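Local coordinates for protein type III effector HopA1 (Pseudomonas syringae pv. tomato str. DC3000, PDB 4RSX) that is a type III secretion effector, probably delivered into host plant cells by the bacterium, seen here as roughly its C-terminal two thirds, at residues 5-10 and 194-199; 31-36 and 190-195; 143-148 and 156-161. One frame throughout, in Å; residues are numbered along the deposited sequence.

Contact 1: 5-10 and 194-199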
ATOM      1  N   GLN A   5      -4.234 -13.587 -14.334  1.00 25.98           N
ATOM      2  CA  GLN A   5      -5.118 -14.696 -13.933  1.00 24.32           C
ATOM      3  C   GLN A   5      -5.131 -14.914 -12.427  1.00 19.30           C
ATOM      4  O   GLN A   5      -6.188 -15.043 -11.815  1.00 21.79           O
ATOM      5  CB  GLN A   5      -4.722 -15.995 -14.652  1.00 23.01           C
ATOM      6  CG  GLN A   5      -5.060 -16.013 -16.148  1.00 24.84           C
ATOM      7  CD  GLN A   5      -4.382 -17.162 -16.890  1.00 29.14           C
ATOM      8  OE1 GLN A   5      -3.565 -17.884 -16.320  1.00 38.38           O
ATOM      9  NE2 GLN A   5      -4.706 -17.324 -18.170  1.00 34.66           N
ATOM     10  N   SER A   6      -3.949 -14.962 -11.831  1.00 17.28           N
ATOM     11  CA  SER A   6      -3.834 -15.164 -10.396  1.00 17.09           C
ATOM     12  C   SER A   6      -4.489 -13.995  -9.653  1.00 18.46           C
ATOM     13  O   SER A   6      -5.202 -14.177  -8.662  1.00 20.48           O
ATOM     14  CB  SER A   6      -2.349 -15.292 -10.033  1.00 19.76           C
ATOM     15  OG  SER A   6      -2.147 -15.300  -8.628  1.00 30.37           O
ATOM     16  N   THR A   7      -4.256 -12.792 -10.158  1.00 17.73           N
ATOM     17  CA  THR A   7      -4.819 -11.589  -9.562  1.00 20.60           C
ATOM     18  C   THR A   7      -6.355 -11.568  -9.645  1.00 17.27           C
ATOM     19  O   THR A   7      -7.029 -11.275  -8.666  1.00 14.61           O
ATOM     20  CB  THR A   7      -4.212 -10.335 -10.223  1.00 19.71           C
ATOM     21  OG1 THR A   7      -2.781 -10.374 -10.077  1.00 19.85           O
ATOM     22  CG2 THR A   7      -4.771  -9.065  -9.583  1.00 16.83           C
ATOM     23  N   PHE A   8      -6.904 -11.878 -10.814  1.00 15.59           N
ATOM     24  CA  PHE A   8      -8.343 -11.894 -10.952  1.00 13.85           C
ATOM     25  C   PHE A   8      -8.973 -12.965 -10.064  1.00 16.13           C
ATOM     26  O   PHE A   8     -10.029 -12.733  -9.446  1.00 15.57           O
ATOM     27  CB  PHE A   8      -8.768 -12.104 -12.402  1.00 12.64           C
ATOM     28  CG  PHE A   8     -10.247 -12.050 -12.574  1.00 17.31           C
ATOM     29  CD1 PHE A   8     -10.871 -10.846 -12.868  1.00 15.21           C
ATOM     30  CD2 PHE A   8     -11.036 -13.185 -12.355  1.00 14.26           C
ATOM     31  CE1 PHE A   8     -12.255 -10.774 -12.977  1.00 16.43           C
ATOM     32  CE2 PHE A   8     -12.411 -13.119 -12.458  1.00 16.46           C
ATOM     33  CZ  PHE A   8     -13.026 -11.905 -12.780  1.00 17.15           C
ATOM     34  N   ASN A   9      -8.349 -14.140 -10.009  1.00 14.35           N
ATOM     35  CA  ASN A   9      -8.886 -15.233  -9.190  1.00 18.10           C
ATOM     36  C   ASN A   9      -8.982 -14.908  -7.693  1.00 17.23           C
ATOM     37  O   ASN A   9      -9.904 -15.371  -7.018  1.00 17.99           O
ATOM     38  CB  ASN A   9      -8.105 -16.548  -9.408  1.00 21.67           C
ATOM     39  CG  ASN A   9      -8.271 -17.116 -10.827  1.00 31.81           C
ATOM     40  OD1 ASN A   9      -9.272 -16.855 -11.515  1.00 30.11           O
ATOM     41  ND2 ASN A   9      -7.284 -17.904 -11.265  1.00 34.89           N
ATOM     42  N   SER A  10      -8.039 -14.132  -7.160  1.00 16.55           N
ATOM     43  CA  SER A  10      -8.131 -13.748  -5.736  1.00 20.31           C
ATOM     44  C   SER A  10      -9.222 -12.692  -5.550  1.00 17.33           C
ATOM     45  O   SER A  10      -9.897 -12.656  -4.526  1.00 20.25           O
ATOM     46  CB  SER A  10      -6.795 -13.221  -5.196  1.00 16.13           C
ATOM     47  OG  SER A  10      -6.536 -11.899  -5.672  1.00 27.43           O
ATOM     48  N   SER A 194      -6.785  -8.798  -4.820  1.00 20.75           N
ATOM     49  CA  SER A 194      -6.833  -7.984  -6.033  1.00 18.03           C
ATOM     50  C   SER A 194      -5.559  -7.187  -6.363  1.00 17.63           C
ATOM     51  O   SER A 194      -5.623  -6.269  -7.184  1.00 17.59           O
ATOM     52  CB  SER A 194      -8.044  -7.037  -5.988  1.00 21.17           C
ATOM     53  OG  SER A 194      -8.097  -6.235  -7.160  1.00 25.65           O
ATOM     54  N   MET A 195      -4.418  -7.502  -5.742  1.00 10.66           N
ATOM     55  CA  MET A 195      -3.162  -6.874  -6.178  1.00 10.34           C
ATOM     56  C   MET A 195      -2.330  -7.880  -6.954  1.00 14.13           C
ATOM     57  O   MET A 195      -2.457  -9.092  -6.744  1.00 11.12           O
ATOM     58  CB  MET A 195      -2.321  -6.360  -5.004  1.00  9.40           C
ATOM     59  CG  MET A 195      -2.884  -5.169  -4.256  1.00 10.55           C
ATOM     60  SD  MET A 195      -1.624  -4.508  -3.140  1.00 12.92           S
ATOM     61  CE  MET A 195      -2.666  -3.334  -2.242  1.00 13.02           C
ATOM     62  N   GLN A 196      -1.468  -7.377  -7.836  1.00 11.97           N
ATOM     63  CA  GLN A 196      -0.572  -8.244  -8.596  1.00 12.53           C
ATOM     64  C   GLN A 196       0.765  -8.468  -7.880  1.00 13.50           C
ATOM     65  O   GLN A 196       1.485  -7.516  -7.538  1.00 11.07           O
ATOM     66  CB  GLN A 196      -0.326  -7.681 -10.012  1.00  9.94           C
ATOM     67  CG  GLN A 196       0.543  -8.576 -10.898  1.00 12.34           C
ATOM     68  CD  GLN A 196       0.779  -7.972 -12.287  1.00 18.92           C
ATOM     69  OE1 GLN A 196      -0.072  -7.252 -12.811  1.00 15.17           O
ATOM     70  NE2 GLN A 196       1.944  -8.257 -12.880  1.00 15.19           N
ATOM     71  N   SER A 197       1.098  -9.738  -7.670  1.00 15.57           N
ATOM     72  CA  SER A 197       2.352 -10.118  -7.033  1.00 15.02           C
ATOM     73  C   SER A 197       3.520 -10.007  -8.011  1.00 15.45           C
ATOM     74  O   SER A 197       3.509 -10.647  -9.059  1.00 16.14           O
ATOM     75  CB  SER A 197       2.230 -11.554  -6.506  1.00 20.17           C
ATOM     76  OG  SER A 197       3.457 -12.020  -5.970  1.00 22.49           O
ATOM     77  N   LEU A 198       4.530  -9.209  -7.666  1.00 13.54           N
ATOM     78  CA  LEU A 198       5.708  -9.051  -8.525  1.00 12.30           C
ATOM     79  C   LEU A 198       6.851  -9.987  -8.116  1.00 19.51           C
ATOM     80  O   LEU A 198       7.644 -10.423  -8.958  1.00 22.84           O
ATOM     81  CB  LEU A 198       6.200  -7.606  -8.512  1.00 10.00           C
ATOM     82  CG  LEU A 198       5.185  -6.550  -8.944  1.00 17.25           C
ATOM     83  CD1 LEU A 198       5.837  -5.165  -9.057  1.00 11.50           C
ATOM     84  CD2 LEU A 198       4.508  -6.937 -10.267  1.00 11.85           C
ATOM     85  N   SER A 199       6.939 -10.254  -6.815  1.00 15.76           N
ATOM     86  CA  SER A 199       7.841 -11.251  -6.242  1.00 21.60           C
ATOM     87  C   SER A 199       7.497 -11.272  -4.775  1.00 15.97           C
ATOM     88  O   SER A 199       6.693 -10.458  -4.331  1.00 15.87           O
ATOM     89  CB  SER A 199       9.321 -10.900  -6.441  1.00 18.26           C
ATOM     90  OG  SER A 199       9.643  -9.656  -5.858  1.00 19.98           O
TER
HETATM   91  O   HOH W   1      -0.966 -11.948  -8.808  1.00 15.66           O
HETATM   92  O   HOH W   2      -3.973 -11.400  -6.025  1.00 15.97           O

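Contact 2: 31-36 and 190-195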
ATOM      1  N   LYS A  31     -14.302  -5.276   4.909  1.00 22.51           N
ATOM      2  CA  LYS A  31     -13.723  -5.954   6.071  1.00 24.64           C
ATOM      3  C   LYS A  31     -13.099  -7.301   5.711  1.00 22.69           C
ATOM      4  O   LYS A  31     -12.140  -7.720   6.352  1.00 25.52           O
ATOM      5  CB  LYS A  31     -14.748  -6.112   7.195  1.00 30.35           C
ATOM      6  CG  LYS A  31     -15.034  -4.806   7.958  1.00 36.98           C
ATOM      7  CD  LYS A  31     -16.093  -5.019   9.054  1.00 41.58           C
ATOM      8  CE  LYS A  31     -16.437  -3.706   9.757  1.00 51.48           C
ATOM      9  NZ  LYS A  31     -17.737  -3.780  10.492  1.00 46.59           N
ATOM     10  N   ILE A  32     -13.633  -7.963   4.684  1.00 17.36           N
ATOM     11  CA  ILE A  32     -13.023  -9.198   4.183  1.00 21.83           C
ATOM     12  C   ILE A  32     -11.585  -8.959   3.701  1.00 18.05           C
ATOM     13  O   ILE A  32     -10.694  -9.765   3.971  1.00 17.74           O
ATOM     14  CB  ILE A  32     -13.843  -9.840   3.049  1.00 20.40           C
ATOM     15  CG1 ILE A  32     -15.279 -10.112   3.512  1.00 17.46           C
ATOM     16  CG2 ILE A  32     -13.184 -11.132   2.592  1.00 16.35           C
ATOM     17  CD1 ILE A  32     -16.235 -10.391   2.371  1.00 13.57           C
ATOM     18  N   TYR A  33     -11.372  -7.853   2.991  1.00 19.54           N
ATOM     19  CA  TYR A  33     -10.031  -7.427   2.570  1.00 18.92           C
ATOM     20  C   TYR A  33      -9.138  -7.101   3.767  1.00 21.21           C
ATOM     21  O   TYR A  33      -7.954  -7.445   3.767  1.00 17.92           O
ATOM     22  CB  TYR A  33     -10.135  -6.185   1.674  1.00 14.94           C
ATOM     23  CG  TYR A  33      -8.810  -5.593   1.255  1.00 13.28           C
ATOM     24  CD1 TYR A  33      -8.231  -5.952   0.056  1.00 11.30           C
ATOM     25  CD2 TYR A  33      -8.142  -4.670   2.054  1.00 12.42           C
ATOM     26  CE1 TYR A  33      -7.038  -5.416  -0.343  1.00 12.58           C
ATOM     27  CE2 TYR A  33      -6.932  -4.141   1.666  1.00 12.59           C
ATOM     28  CZ  TYR A  33      -6.392  -4.514   0.460  1.00 11.71           C
ATOM     29  OH  TYR A  33      -5.194  -3.998   0.044  1.00 13.83           O
ATOM     30  N   LYS A  34      -9.691  -6.393   4.753  1.00 22.62           N
ATOM     31  CA  LYS A  34      -8.936  -6.033   5.959  1.00 27.69           C
ATOM     32  C   LYS A  34      -8.573  -7.268   6.776  1.00 30.78           C
ATOM     33  O   LYS A  34      -7.452  -7.384   7.267  1.00 32.48           O
ATOM     34  CB  LYS A  34      -9.735  -5.062   6.833  1.00 30.71           C
ATOM     35  CG  LYS A  34      -9.605  -3.594   6.441  1.00 39.63           C
ATOM     36  CD  LYS A  34      -8.668  -2.836   7.396  1.00 53.24           C
ATOM     37  CE  LYS A  34      -9.346  -2.478   8.724  1.00 55.50           C
ATOM     38  NZ  LYS A  34      -8.447  -1.697   9.644  1.00 56.43           N
ATOM     39  N   GLN A  35      -9.533  -8.188   6.905  1.00 32.79           N
ATOM     40  CA  GLN A  35      -9.358  -9.443   7.639  1.00 30.74           C
ATOM     41  C   GLN A  35      -8.263 -10.327   7.050  1.00 30.28           C
ATOM     42  O   GLN A  35      -7.759 -11.212   7.736  1.00 34.98           O
ATOM     43  CB  GLN A  35     -10.687 -10.221   7.705  1.00 34.04           C
ATOM     44  CG  GLN A  35     -11.704  -9.684   8.740  1.00 41.04           C
ATOM     45  CD  GLN A  35     -13.117 -10.260   8.565  1.00 46.38           C
ATOM     46  OE1 GLN A  35     -13.329 -11.225   7.822  1.00 46.84           O
ATOM     47  NE2 GLN A  35     -14.090  -9.652   9.242  1.00 44.48           N
ATOM     48  N   ASP A  36      -7.894 -10.090   5.792  1.00 24.85           N
ATOM     49  CA  ASP A  36      -6.896 -10.922   5.114  1.00 28.25           C
ATOM     50  C   ASP A  36      -5.463 -10.385   5.278  1.00 30.60           C
ATOM     51  O   ASP A  36      -4.526 -10.897   4.677  1.00 32.12           O
ATOM     52  CB  ASP A  36      -7.269 -11.114   3.630  1.00 30.92           C
ATOM     53  CG  ASP A  36      -6.323 -12.072   2.885  1.00 29.07           C
ATOM     54  OD1 ASP A  36      -6.454 -13.308   3.020  1.00 34.55           O
ATOM     55  OD2 ASP A  36      -5.452 -11.580   2.138  1.00 33.09           O
ATOM     56  N   HIS A 190       2.938 -12.657   0.936  1.00 15.56           N
ATOM     57  CA  HIS A 190       1.525 -12.309   1.080  1.00 16.08           C
ATOM     58  C   HIS A 190       1.144 -11.304   0.021  1.00 13.27           C
ATOM     59  O   HIS A 190       1.863 -10.327  -0.196  1.00 14.64           O
ATOM     60  CB  HIS A 190       1.238 -11.744   2.473  1.00 15.20           C
ATOM     61  CG  HIS A 190      -0.144 -11.203   2.632  1.00 15.61           C
ATOM     62  ND1 HIS A 190      -0.477  -9.899   2.317  1.00 16.39           N
ATOM     63  CD2 HIS A 190      -1.291 -11.784   3.068  1.00 19.55           C
ATOM     64  CE1 HIS A 190      -1.761  -9.705   2.550  1.00 15.47           C
ATOM     65  NE2 HIS A 190      -2.279 -10.828   3.008  1.00 18.81           N
ATOM     66  N   THR A 191       0.025 -11.547  -0.651  1.00 12.07           N
ATOM     67  CA  THR A 191      -0.459 -10.625  -1.665  1.00  9.17           C
ATOM     68  C   THR A 191      -1.855 -10.203  -1.280  1.00  9.54           C
ATOM     69  O   THR A 191      -2.742 -11.043  -1.175  1.00 10.18           O
ATOM     70  CB  THR A 191      -0.506 -11.276  -3.057  1.00 14.34           C
ATOM     71  OG1 THR A 191       0.772 -11.854  -3.357  1.00 15.45           O
ATOM     72  CG2 THR A 191      -0.865 -10.231  -4.137  1.00 10.14           C
ATOM     73  N   PRO A 192      -2.051  -8.894  -1.042  1.00 15.32           N
ATOM     74  CA  PRO A 192      -3.384  -8.395  -0.708  1.00 14.84           C
ATOM     75  C   PRO A 192      -4.339  -8.706  -1.845  1.00 16.29           C
ATOM     76  O   PRO A 192      -3.913  -8.737  -3.014  1.00 11.91           O
ATOM     77  CB  PRO A 192      -3.173  -6.877  -0.600  1.00 13.94           C
ATOM     78  CG  PRO A 192      -1.708  -6.739  -0.199  1.00 13.08           C
ATOM     79  CD  PRO A 192      -1.026  -7.828  -0.986  1.00 14.18           C
ATOM     80  N   LEU A 193      -5.605  -8.923  -1.498  1.00 13.82           N
ATOM     81  CA  LEU A 193      -6.629  -9.288  -2.467  1.00 14.39           C
ATOM     82  C   LEU A 193      -6.686  -8.275  -3.601  1.00 15.20           C
ATOM     83  O   LEU A 193      -6.594  -7.059  -3.374  1.00 15.04           O
ATOM     84  CB  LEU A 193      -7.992  -9.412  -1.791  1.00 17.90           C
ATOM     85  CG  LEU A 193      -8.031 -10.341  -0.581  1.00 15.59           C
ATOM     86  CD1 LEU A 193      -9.442 -10.453  -0.030  1.00 18.85           C
ATOM     87  CD2 LEU A 193      -7.518 -11.684  -0.977  1.00 16.55           C
ATOM     88  N   SER A 194      -6.785  -8.798  -4.820  1.00 20.75           N
ATOM     89  CA  SER A 194      -6.833  -7.984  -6.033  1.00 18.03           C
ATOM     90  C   SER A 194      -5.559  -7.187  -6.363  1.00 17.63           C
ATOM     91  O   SER A 194      -5.623  -6.269  -7.184  1.00 17.59           O
ATOM     92  CB  SER A 194      -8.044  -7.037  -5.988  1.00 21.17           C
ATOM     93  OG  SER A 194      -8.097  -6.235  -7.160  1.00 25.65           O
ATOM     94  N   MET A 195      -4.418  -7.502  -5.742  1.00 10.66           N
ATOM     95  CA  MET A 195      -3.162  -6.874  -6.178  1.00 10.34           C
ATOM     96  C   MET A 195      -2.330  -7.880  -6.954  1.00 14.13           C
ATOM     97  O   MET A 195      -2.457  -9.092  -6.744  1.00 11.12           O
ATOM     98  CB  MET A 195      -2.321  -6.360  -5.004  1.00  9.40           C
ATOM     99  CG  MET A 195      -2.884  -5.169  -4.256  1.00 10.55           C
ATOM    100  SD  MET A 195      -1.624  -4.508  -3.140  1.00 12.92           S
ATOM    101  CE  MET A 195      -2.666  -3.334  -2.242  1.00 13.02           C
TER
HETATM  102  O   HOH W   3      -5.875  -8.327   1.502  1.00 22.42           O
HETATM  103  O   HOH W   4      -4.161 -12.659   0.283  1.00 24.17           O

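Contact 3: 143-148 and 156-161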
ATOM      1  N   GLY A 143       6.520   7.935  -0.180  1.00  8.83           N
ATOM      2  CA  GLY A 143       6.300   6.625   0.386  1.00 11.64           C
ATOM      3  C   GLY A 143       5.553   6.773   1.685  1.00 11.48           C
ATOM      4  O   GLY A 143       5.456   7.879   2.219  1.00 11.98           O
ATOM      5  N   LYS A 144       5.002   5.678   2.201  1.00 13.80           N
ATOM      6  CA  LYS A 144       4.504   5.731   3.571  1.00 13.69           C
ATOM      7  C   LYS A 144       4.829   4.449   4.322  1.00 14.87           C
ATOM      8  O   LYS A 144       4.864   3.355   3.739  1.00 13.25           O
ATOM      9  CB  LYS A 144       2.996   6.062   3.634  1.00 15.11           C
ATOM     10  CG  LYS A 144       2.084   4.852   3.578  1.00 15.09           C
ATOM     11  CD  LYS A 144       0.575   5.191   3.640  1.00 17.61           C
ATOM     12  CE  LYS A 144      -0.239   3.906   3.298  1.00 17.38           C
ATOM     13  NZ  LYS A 144      -1.743   4.084   3.264  1.00 24.02           N
ATOM     14  N   VAL A 145       5.089   4.595   5.615  1.00 15.19           N
ATOM     15  CA  VAL A 145       5.283   3.440   6.480  1.00 17.17           C
ATOM     16  C   VAL A 145       4.404   3.587   7.717  1.00 17.74           C
ATOM     17  O   VAL A 145       4.263   4.691   8.261  1.00 16.52           O
ATOM     18  CB  VAL A 145       6.779   3.255   6.864  1.00 16.77           C
ATOM     19  CG1 VAL A 145       7.596   2.871   5.630  1.00 18.19           C
ATOM     20  CG2 VAL A 145       7.343   4.537   7.473  1.00 13.74           C
ATOM     21  N   ILE A 146       3.787   2.482   8.127  1.00 15.47           N
ATOM     22  CA  ILE A 146       2.973   2.440   9.338  1.00 17.32           C
ATOM     23  C   ILE A 146       3.899   2.485  10.565  1.00 19.73           C
ATOM     24  O   ILE A 146       5.055   2.041  10.493  1.00 14.42           O
ATOM     25  CB  ILE A 146       2.130   1.147   9.366  1.00 20.33           C
ATOM     26  CG1 ILE A 146       1.073   1.168  10.467  1.00 23.30           C
ATOM     27  CG2 ILE A 146       3.011  -0.055   9.593  1.00 16.52           C
ATOM     28  CD1 ILE A 146       0.087   2.284  10.362  1.00 21.36           C
ATOM     29  N   GLY A 147       3.405   3.040  11.672  1.00 15.16           N
ATOM     30  CA  GLY A 147       4.146   3.029  12.923  1.00 15.94           C
ATOM     31  C   GLY A 147       4.615   1.634  13.325  1.00 15.26           C
ATOM     32  O   GLY A 147       3.935   0.638  13.041  1.00 15.25           O
ATOM     33  N   PRO A 148       5.771   1.560  14.011  1.00 14.01           N
ATOM     34  CA  PRO A 148       6.463   0.306  14.352  1.00 18.44           C
ATOM     35  C   PRO A 148       5.646  -0.678  15.183  1.00 16.83           C
ATOM     36  O   PRO A 148       5.883  -1.888  15.090  1.00 18.29           O
ATOM     37  CB  PRO A 148       7.684   0.779  15.158  1.00 19.98           C
ATOM     38  CG  PRO A 148       7.317   2.154  15.657  1.00 16.06           C
ATOM     39  CD  PRO A 148       6.481   2.737  14.547  1.00 18.03           C
ATOM     40  N   ASP A 156      -1.060  -2.651   4.333  1.00 22.72           N
ATOM     41  CA  ASP A 156      -0.259  -1.559   3.780  1.00 26.83           C
ATOM     42  C   ASP A 156       0.794  -1.012   4.768  1.00 24.06           C
ATOM     43  O   ASP A 156       0.862   0.195   5.007  1.00 26.01           O
ATOM     44  CB  ASP A 156      -1.179  -0.433   3.251  1.00 23.25           C
ATOM     45  CG  ASP A 156      -2.100   0.129   4.333  1.00 33.89           C
ATOM     46  OD1 ASP A 156      -2.212  -0.501   5.414  1.00 34.36           O
ATOM     47  OD2 ASP A 156      -2.714   1.199   4.106  1.00 38.44           O
ATOM     48  N   SER A 157       1.623  -1.900   5.320  1.00 16.32           N
ATOM     49  CA  SER A 157       2.693  -1.508   6.239  1.00 17.62           C
ATOM     50  C   SER A 157       3.725  -0.586   5.585  1.00 17.82           C
ATOM     51  O   SER A 157       4.295   0.295   6.251  1.00 13.36           O
ATOM     52  CB  SER A 157       3.398  -2.746   6.826  1.00 13.80           C
ATOM     53  OG  SER A 157       2.547  -3.430   7.728  1.00 18.26           O
ATOM     54  N   ALA A 158       3.978  -0.804   4.291  1.00 14.76           N
ATOM     55  CA  ALA A 158       4.894   0.056   3.533  1.00 11.57           C
ATOM     56  C   ALA A 158       4.494   0.152   2.061  1.00 12.75           C
ATOM     57  O   ALA A 158       4.308  -0.872   1.389  1.00 10.42           O
ATOM     58  CB  ALA A 158       6.329  -0.439   3.666  1.00 12.48           C
ATOM     59  N   VAL A 159       4.364   1.381   1.564  1.00  7.99           N
ATOM     60  CA  VAL A 159       3.902   1.610   0.198  1.00  8.62           C
ATOM     61  C   VAL A 159       4.717   2.727  -0.489  1.00  9.09           C
ATOM     62  O   VAL A 159       5.002   3.774   0.121  1.00 10.28           O
ATOM     63  CB  VAL A 159       2.375   1.976   0.137  1.00 10.74           C
ATOM     64  CG1 VAL A 159       1.895   2.026  -1.318  1.00  8.26           C
ATOM     65  CG2 VAL A 159       1.494   0.991   0.940  1.00  5.28           C
ATOM     66  N   LEU A 160       5.099   2.497  -1.747  1.00 10.69           N
ATOM     67  CA  LEU A 160       5.684   3.545  -2.586  1.00 12.41           C
ATOM     68  C   LEU A 160       4.655   3.989  -3.633  1.00 14.06           C
ATOM     69  O   LEU A 160       4.010   3.145  -4.277  1.00 12.65           O
ATOM     70  CB  LEU A 160       6.955   3.044  -3.275  1.00 10.11           C
ATOM     71  CG  LEU A 160       8.154   2.767  -2.361  1.00 10.82           C
ATOM     72  CD1 LEU A 160       9.286   2.118  -3.139  1.00 11.48           C
ATOM     73  CD2 LEU A 160       8.632   4.051  -1.734  1.00 10.87           C
ATOM     74  N   TYR A 161       4.486   5.303  -3.794  1.00 11.93           N
ATOM     75  CA  TYR A 161       3.521   5.843  -4.757  1.00 12.10           C
ATOM     76  C   TYR A 161       4.278   6.339  -5.970  1.00 14.21           C
ATOM     77  O   TYR A 161       5.161   7.199  -5.857  1.00 12.45           O
ATOM     78  CB  TYR A 161       2.684   6.961  -4.131  1.00 10.76           C
ATOM     79  CG  TYR A 161       1.903   6.469  -2.948  1.00 13.08           C
ATOM     80  CD1 TYR A 161       0.583   6.077  -3.080  1.00 15.13           C
ATOM     81  CD2 TYR A 161       2.505   6.345  -1.697  1.00 14.22           C
ATOM     82  CE1 TYR A 161      -0.133   5.593  -1.992  1.00 16.21           C
ATOM     83  CE2 TYR A 161       1.805   5.872  -0.615  1.00 13.62           C
ATOM     84  CZ  TYR A 161       0.483   5.497  -0.766  1.00 15.73           C
ATOM     85  OH  TYR A 161      -0.219   5.021   0.316  1.00 17.95           O
TER

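Contact 1: 5-10 and 194-199
S10 and S194 make the one direct hydrogen bond between the helical segment 5-10 and segment 194-199. The backbone N-H of S194 points at OG of S10, with N to OG 3.2 Å and an angle of 162° at the hydrogen, so the bond is fairly straight. OG sits between its own backbone N and carbonyl carbon (chi1 75°), and from there it also lies 3.1 Å from the carbonyl O of T7, one turn back in helix 2-19.

Two waters carry the rest of the polar contact. One lies 2.6 Å from S10 OG and donates to the carbonyl O of M195; the other donates to T7 OG1 at 2.7 Å and accepts the backbone N-H of S197. The T7 hydroxyl is held from its own helix as well, by a hydrogen bond with the carbonyl O of A3.

Van der Waals contact falls mainly to T7, whose CA is 5.4 Å from that of S194. With OG1 beside the backbone N (chi1 -57°), the methyl CG2 falls anti to that N and lies 3.7 Å from the carbonyl O of M195, while OG1 rests against Q196, 3.4 Å from CA. The Q196 side chain then runs on extended to N251, which bonds its OE1, and N251 and P252 also pack against T7.

Small hydroxyl side chains thus let the helix come close to the backbone leading into edge strand 196-199. The backbone of 194-197, mostly the loop before the strand, is met directly by S10 and otherwise through water, which implies a polar seam within a largely buried contact.

Contact 2: 31-36 and 190-195
D36 and H190 meet at the end of segment 31-36, where the imidazole NE2 gives its hydrogen to the backbone carbonyl O of D36 at 2.8 Å. The bond is somewhat bent, 146° at the hydrogen. The carboxylate OD2 of the same aspartate makes a second, weak bond to NE2 at 3.4 Å, so one N-H serves two oxygens; the carboxylate and imidazole planes are 30° apart. OD2 also touches CD2 of L193 at 3.7 Å, where the polar site borders the apolar contact.

The apolar contact is made by Y33, whose CG is anti to the backbone N (chi1 176°), carrying the ring out to P192 and M195. Its CD1 lies 3.9 Å from CB of L193 as the two side chains run past each other in opposite directions, and the carbonyl O of L193 comes to the ring edge, in plane, 3.5 Å from CE1. The phenol OH touches CB of P192 and CE of M195, the methionine crossing the tyrosine at about a right angle.

The backbone that presents these groups is a type II beta turn from P192 to M195, closed by the M195 N-H on the carbonyl O of P192. It belongs to the loop between helix 166-180 and strand 196-199, and brings L193 up against the last turn of helix 26-35.

Two waters meet OD2. One donates to it and to the carbonyl O of T191; the other accepts the N-H of L193 and donates to the carbonyl O of Y33, with a weak bond to OD2, while lying over the rim of one face of the tyrosine ring. Beyond this shell, H215 bonds the carbonyl O of L193, and W14 of helix 2-19 packs on I32, L193 and the Y33 ring.

Contact 3: 143-148 and 156-161
Strands 140-146 and 158-162 form a beta hairpin in the middle of the antiparallel sheet, and segments 143-148 and 156-161 are where they pair nearest the connecting loop. K144 and V159 are a hydrogen-bonded pair: K144 N to V159 O is 2.8 Å and V159 N to K144 O is 3.0 Å. G143 with L160 and V145 with A158 are the non-hydrogen-bonded pairs on either side. Past the last pair, I146 N still reaches the carbonyl O of S157 at 2.9 Å.

On the face of K144 and V159, K144 CG lies between its backbone N and carbonyl carbon (chi1 89°), and the chain beyond runs extended over V159 to D156. Its CE passes 3.2 Å from the phenol OH of Y161, and NZ forms a salt bridge with D156 OD2 at 3.2 Å, approaching from above the carboxylate plane. K144 also makes a cation-pi contact with F96. V159 CG1 lies over the rim of one face of the Y161 ring, which also stacks with H142.

The other face is apolar: V145 CG1 meets A158 CB at 4.1 Å, and CD2 of L160 reaches CA of G143. Alternating hydrogen-bonded and non-hydrogen-bonded pairs are typical of an antiparallel beta hairpin, here with helix 123-136 packed through M130 on the face of V145 and L160.

Overall arrangement
Contacts 1 and 2 are neighbours, their centres about 11 Å apart, and share S194 and M195: two successive N-terminal helices, 2-19 and 26-35, meet the same chain leading into edge strand 196-199. Contact 3 lies deeper, its centre about 7 Å from the centre of the chain, in the middle of the sheet whose edge contact 1 reaches. Along the sequence it is nested inside the loops closed by both others. Contact 3 relies on regular strand pairing plus a salt bridge, whereas contact 1 uses one direct bond and contact 2 an imidazole shared, weakly on one side, between two oxygens, each helped by bridging waters. Contact 1 is buried nonetheless; contact 2 is only partly so and adds apolar packing.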